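Local structure of particle-associated lyase (Acinetobacter bacteriophage AP22, 4Y9V) at residues 64-69 against 96-101; 302-307 against 343-348. The protein probably cleaves the capsular polysaccharide of Acinetobacter baumannii as a trimeric tailspike lyase, letting the phage degrade the capsule of its host. One frame throughout, in Å; residues are numbered along the deposited sequence. Where two conformers were deposited one is given.

Overall arrangement
Both contacts are buried, apolar meetings of side chains, set at different levels of an elongated, largely beta-helical chain. Contact 1 lies about 38 Å from the centre of the chain, near the N-terminal end, where a helix covers a short parallel sheet; contact 2 lies about 7 Å from that centre, inside the pectin lyase-like part. They follow one another in sequence, their centres are about 31 Å apart, and their nearest atoms stay about 22 Å apart. Contact 2 alone includes residues of the glycan pocket: G305 ends the strand that supplies I304, and G306 and D307 follow it; the side chain of I304 is about 13 Å from a bound 2-acetamido-2-deoxy-alpha-D-fucopyranose.

Contact 1: residues 64-69 against 96-101; sequences TVLNQV and FEFVNE. With EDO (1,2-ethanediol), chain J.
V69 faces F96 at 9.8 Å and L66 faces F98 at 10.9 Å, CA to CA, a spacing that leaves helix and strand joined by side chains and by no hydrogen bond between the two segments. The closer meeting is that of V69 with F96. With CG1 of V69 anti to its own N (chi1 170°), this methyl lies 3.9 Å from CE2 of F96. It comes up at the rim of the phenyl ring, near the ring plane, and the two side chains cross at about a right angle. One turn earlier in the helix, L66 starts off pointing past the strand rather than at it, but its extended chain carries CD2 to 4.5 Å from CE1 of F98, again at a ring edge; this is a looser touch. The two rings are also fitted to each other: CE1 of F96 stands 3.6 Å above the plane of the F98 ring, over its centre, so that the edge of one phenyl covers a face of the other. Far from this apolar patch, OE2 of E101 accepts a hydrogen bond from O1 of an ethanediol that probably came from the crystallisation liquor. The contact thus illustrates a helix packed over the side chains of a parallel sheet. Strand 96-100 runs between strands 77-79 and 211-213, with L77 touching V69 and F96 and with F211 and F213 touching F98, while helix 47-54 adds Y50 against V65 and V69.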
# COMPACT_ATOMS: atom_id res chain seq x y z
N THR A 64 32.37 11.39 -33.68
CA THR A 64 31.98 12.04 -34.92
C THR A 64 30.94 11.21 -35.65
O THR A 64 30.10 11.78 -36.41
CB THR A 64 33.14 12.32 -35.88
OG1 THR A 64 33.76 11.11 -36.27
CG2 THR A 64 34.12 13.31 -35.29
N VAL A 65 30.95 9.90 -35.50
CA VAL A 65 30.02 9.01 -36.16
C VAL A 65 28.64 9.14 -35.53
O VAL A 65 27.65 9.30 -36.23
CB VAL A 65 30.53 7.55 -36.13
CG1 VAL A 65 29.60 6.67 -36.92
CG2 VAL A 65 31.94 7.48 -36.69
N LEU A 66 28.57 9.07 -34.19
CA LEU A 66 27.27 9.29 -33.52
C LEU A 66 26.69 10.66 -33.86
O LEU A 66 25.51 10.80 -34.13
CB LEU A 66 27.41 9.12 -32.01
CG LEU A 66 27.77 7.69 -31.55
CD1 LEU A 66 27.94 7.71 -30.04
CD2 LEU A 66 26.72 6.67 -31.93
N ASN A 67 27.56 11.69 -33.85
CA ASN A 67 27.08 13.03 -34.22
C ASN A 67 26.57 13.05 -35.66
O ASN A 67 25.58 13.72 -35.95
CB ASN A 67 28.15 14.06 -33.97
CG ASN A 67 28.26 14.49 -32.51
OD1 ASN A 67 27.21 14.47 -31.81
ND2 ASN A 67 29.41 14.83 -32.03
N GLN A 68 27.25 12.34 -36.60
CA GLN A 68 26.80 12.35 -37.98
C GLN A 68 25.47 11.61 -38.13
O GLN A 68 24.59 12.07 -38.87
CB GLN A 68 27.87 11.75 -38.91
CG GLN A 68 27.51 11.97 -40.36
CD GLN A 68 27.60 13.45 -40.73
OE1 GLN A 68 28.54 14.14 -40.31
NE2 GLN A 68 26.66 13.92 -41.49
N VAL A 69 25.32 10.47 -37.46
CA VAL A 69 24.06 9.73 -37.52
C VAL A 69 22.89 10.63 -37.06
O VAL A 69 21.89 10.69 -37.80
CB VAL A 69 24.14 8.46 -36.64
CG1 VAL A 69 22.76 7.82 -36.52
CG2 VAL A 69 25.15 7.46 -37.19
N PHE A 96 15.36 10.20 -31.03
CA PHE A 96 16.37 9.24 -31.43
C PHE A 96 16.12 7.95 -30.68
O PHE A 96 15.80 8.01 -29.50
CB PHE A 96 17.77 9.80 -31.08
CG PHE A 96 18.89 9.04 -31.73
CD1 PHE A 96 19.49 7.96 -31.10
CD2 PHE A 96 19.33 9.42 -32.98
CE1 PHE A 96 20.54 7.26 -31.73
CE2 PHE A 96 20.36 8.73 -33.58
CZ PHE A 96 20.96 7.65 -32.99
N GLU A 97 16.33 6.83 -31.35
CA GLU A 97 16.16 5.51 -30.73
C GLU A 97 17.38 4.64 -31.00
O GLU A 97 17.75 4.46 -32.17
CB GLU A 97 14.91 4.83 -31.26
CG GLU A 97 14.72 3.42 -30.71
CD GLU A 97 13.44 2.72 -31.06
OE1 GLU A 97 12.65 3.26 -31.88
OE2 GLU A 97 13.19 1.61 -30.50
N PHE A 98 17.97 4.11 -29.95
CA PHE A 98 18.98 3.06 -30.06
C PHE A 98 18.33 1.68 -29.93
O PHE A 98 17.49 1.44 -29.05
CB PHE A 98 20.00 3.12 -28.90
CG PHE A 98 21.02 4.22 -29.03
CD1 PHE A 98 22.19 4.00 -29.77
CD2 PHE A 98 20.88 5.47 -28.40
CE1 PHE A 98 23.17 4.96 -29.84
CE2 PHE A 98 21.87 6.43 -28.48
CZ PHE A 98 23.02 6.17 -29.20
N VAL A 99 18.82 0.74 -30.76
CA VAL A 99 18.57 -0.68 -30.60
C VAL A 99 19.95 -1.33 -30.49
O VAL A 99 20.62 -1.61 -31.48
CB VAL A 99 17.75 -1.30 -31.73
CG1 VAL A 99 17.43 -2.75 -31.38
CG2 VAL A 99 16.51 -0.52 -32.01
N ASN A 100 20.41 -1.51 -29.24
CA ASN A 100 21.75 -1.97 -28.95
C ASN A 100 21.77 -3.45 -28.60
O ASN A 100 20.98 -3.89 -27.78
CB ASN A 100 22.34 -1.16 -27.80
CG ASN A 100 22.51 0.29 -28.18
OD1 ASN A 100 22.73 0.64 -29.30
ND2 ASN A 100 22.44 1.17 -27.16
N GLU A 101 22.69 -4.22 -29.19
CA GLU A 101 22.91 -5.58 -28.75
C GLU A 101 23.44 -5.58 -27.31
O GLU A 101 24.19 -4.67 -26.92
CB GLU A 101 23.88 -6.30 -29.70
CG GLU A 101 23.31 -6.56 -31.08
CD GLU A 101 24.23 -7.41 -31.94
OE1 GLU A 101 25.47 -7.41 -31.68
OE2 GLU A 101 23.77 -8.07 -32.90
C1 EDO J . 23.72 -11.12 -34.48
O1 EDO J . 23.98 -10.94 -33.08
C2 EDO J . 24.99 -11.34 -35.25
O2 EDO J . 25.62 -12.55 -34.88

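Contact 2: residues 302-307 against 343-348; sequences VAIGGD and TVYDHC. With 49S (2-acetamido-2-deoxy-beta-D-mannopyranuronic acid), chain B.
I304 and Y345 approach from opposite directions, the methyl CD1 of I304 coming obliquely to 3.3 Å from OH and 3.8 Å from CZ of Y345. On the strand of the tyrosine, T343 adds a second surface for the same methyl: its CG2, anti to its own N, reaches to 3.9 Å from CD1 of I304, while its OG1 is turned to Y288 and E341. V302 touches the hydroxyl from beside I304, with CG1 3.6 Å from OH of Y345. Behind these side chains, strands 302-305 and 343-346 run nearly antiparallel (164°) with axes 10.9 Å apart, too far for backbone pairing. They are two walls of the parallel beta-helix, and V302, I304, T343 and Y345 fill the interior between them, whereas A303 and V344 point away. The loop carrying D335 ties the walls together: the carbonyl O of D335 is hydrogen-bonded to the OH of Y345, and OD2 of D335 to the N of I304. Just beyond I304, the chain changes partner and meets the sugar. G306 N donates an almost straight hydrogen bond (175°) to O7 of the acetamidomannuronic acid, 2.9 Å away, and G306 O accepts one of 2.8 Å from O3. With no side chain on G305, O7 can lie 3.5 Å from its CA. Segment 302-307 therefore divides in its chemistry: inward V302 and I304 give hydrophobic cohesion against T343 and Y345 of the other wall, whose tyrosine hydroxyl is satisfied by a carbonyl, while the G306 backbone offers a donor and an acceptor, helping to recognise the N-acetyl group and neighbouring hydroxyl of a saccharide also hydrogen-bonded by R166, Y168, Y278, Q281 and H337.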
# COMPACT_ATOMS: atom_id res chain seq x y z
N VAL A 302 18.98 6.88 -4.63
CA VAL A 302 18.03 7.72 -5.37
C VAL A 302 18.03 9.05 -4.64
O VAL A 302 17.68 9.12 -3.46
CB VAL A 302 16.63 7.12 -5.48
CG1 VAL A 302 15.67 8.13 -6.08
CG2 VAL A 302 16.66 5.83 -6.31
N ALA A 303 18.45 10.10 -5.36
CA ALA A 303 18.38 11.47 -4.88
C ALA A 303 17.22 12.14 -5.59
O ALA A 303 17.13 12.07 -6.81
CB ALA A 303 19.65 12.22 -5.19
N ILE A 304 16.33 12.76 -4.83
CA ILE A 304 15.19 13.48 -5.39
C ILE A 304 15.42 14.95 -5.04
O ILE A 304 15.50 15.30 -3.86
CB ILE A 304 13.84 12.93 -4.93
CG1 ILE A 304 13.80 11.41 -5.09
CG2 ILE A 304 12.73 13.62 -5.70
CD1 ILE A 304 12.49 10.78 -4.61
N GLY A 305 15.59 15.78 -6.05
CA GLY A 305 15.95 17.17 -5.80
C GLY A 305 16.07 17.91 -7.12
O GLY A 305 15.08 18.13 -7.79
N GLY A 306 17.31 18.29 -7.48
CA GLY A 306 17.58 18.94 -8.74
C GLY A 306 18.46 20.18 -8.59
O GLY A 306 19.33 20.20 -7.72
N ASP A 307 18.26 21.10 -9.50
CA ASP A 307 19.16 22.26 -9.61
C ASP A 307 18.34 23.53 -9.75
O ASP A 307 17.22 23.61 -9.29
CB ASP A 307 20.29 22.00 -10.61
CG ASP A 307 19.84 21.95 -12.05
OD1 ASP A 307 19.22 20.94 -12.43
OD2 ASP A 307 20.06 22.92 -12.80
N THR A 343 5.62 13.06 -2.23
CA THR A 343 6.49 11.97 -2.66
C THR A 343 6.52 10.88 -1.60
O THR A 343 6.51 11.15 -0.39
CB THR A 343 7.88 12.53 -3.00
OG1 THR A 343 7.73 13.37 -4.15
CG2 THR A 343 8.89 11.48 -3.37
N VAL A 344 6.54 9.62 -2.06
CA VAL A 344 6.50 8.46 -1.16
C VAL A 344 7.51 7.40 -1.64
O VAL A 344 7.63 7.13 -2.83
CB VAL A 344 5.10 7.86 -1.07
CG1 VAL A 344 4.52 7.53 -2.44
CG2 VAL A 344 5.05 6.63 -0.11
N TYR A 345 8.16 6.80 -0.65
CA TYR A 345 8.84 5.51 -0.76
C TYR A 345 7.98 4.48 -0.03
O TYR A 345 7.69 4.66 1.17
CB TYR A 345 10.23 5.51 -0.18
CG TYR A 345 11.27 6.34 -0.89
CD1 TYR A 345 12.07 5.80 -1.88
CD2 TYR A 345 11.48 7.68 -0.56
CE1 TYR A 345 13.04 6.56 -2.53
CE2 TYR A 345 12.44 8.45 -1.18
CZ TYR A 345 13.23 7.89 -2.18
OH TYR A 345 14.24 8.57 -2.82
N ASP A 346 7.57 3.43 -0.73
CA ASP A 346 6.67 2.40 -0.19
C ASP A 346 7.29 1.04 -0.41
O ASP A 346 7.75 0.71 -1.50
CB ASP A 346 5.32 2.48 -0.90
CG ASP A 346 4.26 1.57 -0.31
OD1 ASP A 346 4.18 1.41 0.90
OD2 ASP A 346 3.39 1.10 -1.07
N HIS A 347 7.35 0.21 0.65
CA HIS A 347 7.90 -1.15 0.49
C HIS A 347 9.33 -1.10 -0.03
O HIS A 347 9.75 -1.94 -0.83
CB HIS A 347 6.97 -2.06 -0.34
CG HIS A 347 5.79 -2.57 0.46
ND1 HIS A 347 4.50 -2.18 0.48
CD2 HIS A 347 5.89 -3.55 1.40
CE1 HIS A 347 3.82 -2.96 1.38
NE2 HIS A 347 4.67 -3.76 1.94
N CYS A 348 10.11 -0.14 0.46
CA CYS A 348 11.52 0.02 0.12
C CYS A 348 12.38 -0.30 1.34
O CYS A 348 11.91 -0.30 2.47
CB CYS A 348 11.82 1.43 -0.36
SG CYS A 348 11.01 1.90 -1.91
C8 49S B . 18.46 19.85 -4.67
C7 49S B . 19.60 18.96 -5.08
O7 49S B . 19.39 17.81 -5.54
N2 49S B . 20.84 19.46 -4.93
C2 49S B . 22.05 18.71 -5.21
C3 49S B . 22.73 19.17 -6.50
O3 49S B . 21.86 19.03 -7.62
C1 49S B . 23.02 18.88 -4.06
O1 49S B . 22.46 18.52 -2.83
O5 49S B . 23.38 20.25 -3.93
C5 49S B . 24.14 20.69 -5.07
C6 49S B . 24.58 22.12 -4.82
O6A 49S B . 23.76 22.93 -4.34
O6B 49S B . 25.77 22.40 -5.14
C4 49S B . 23.29 20.58 -6.35
O4 49S B . 24.23 20.93 -7.37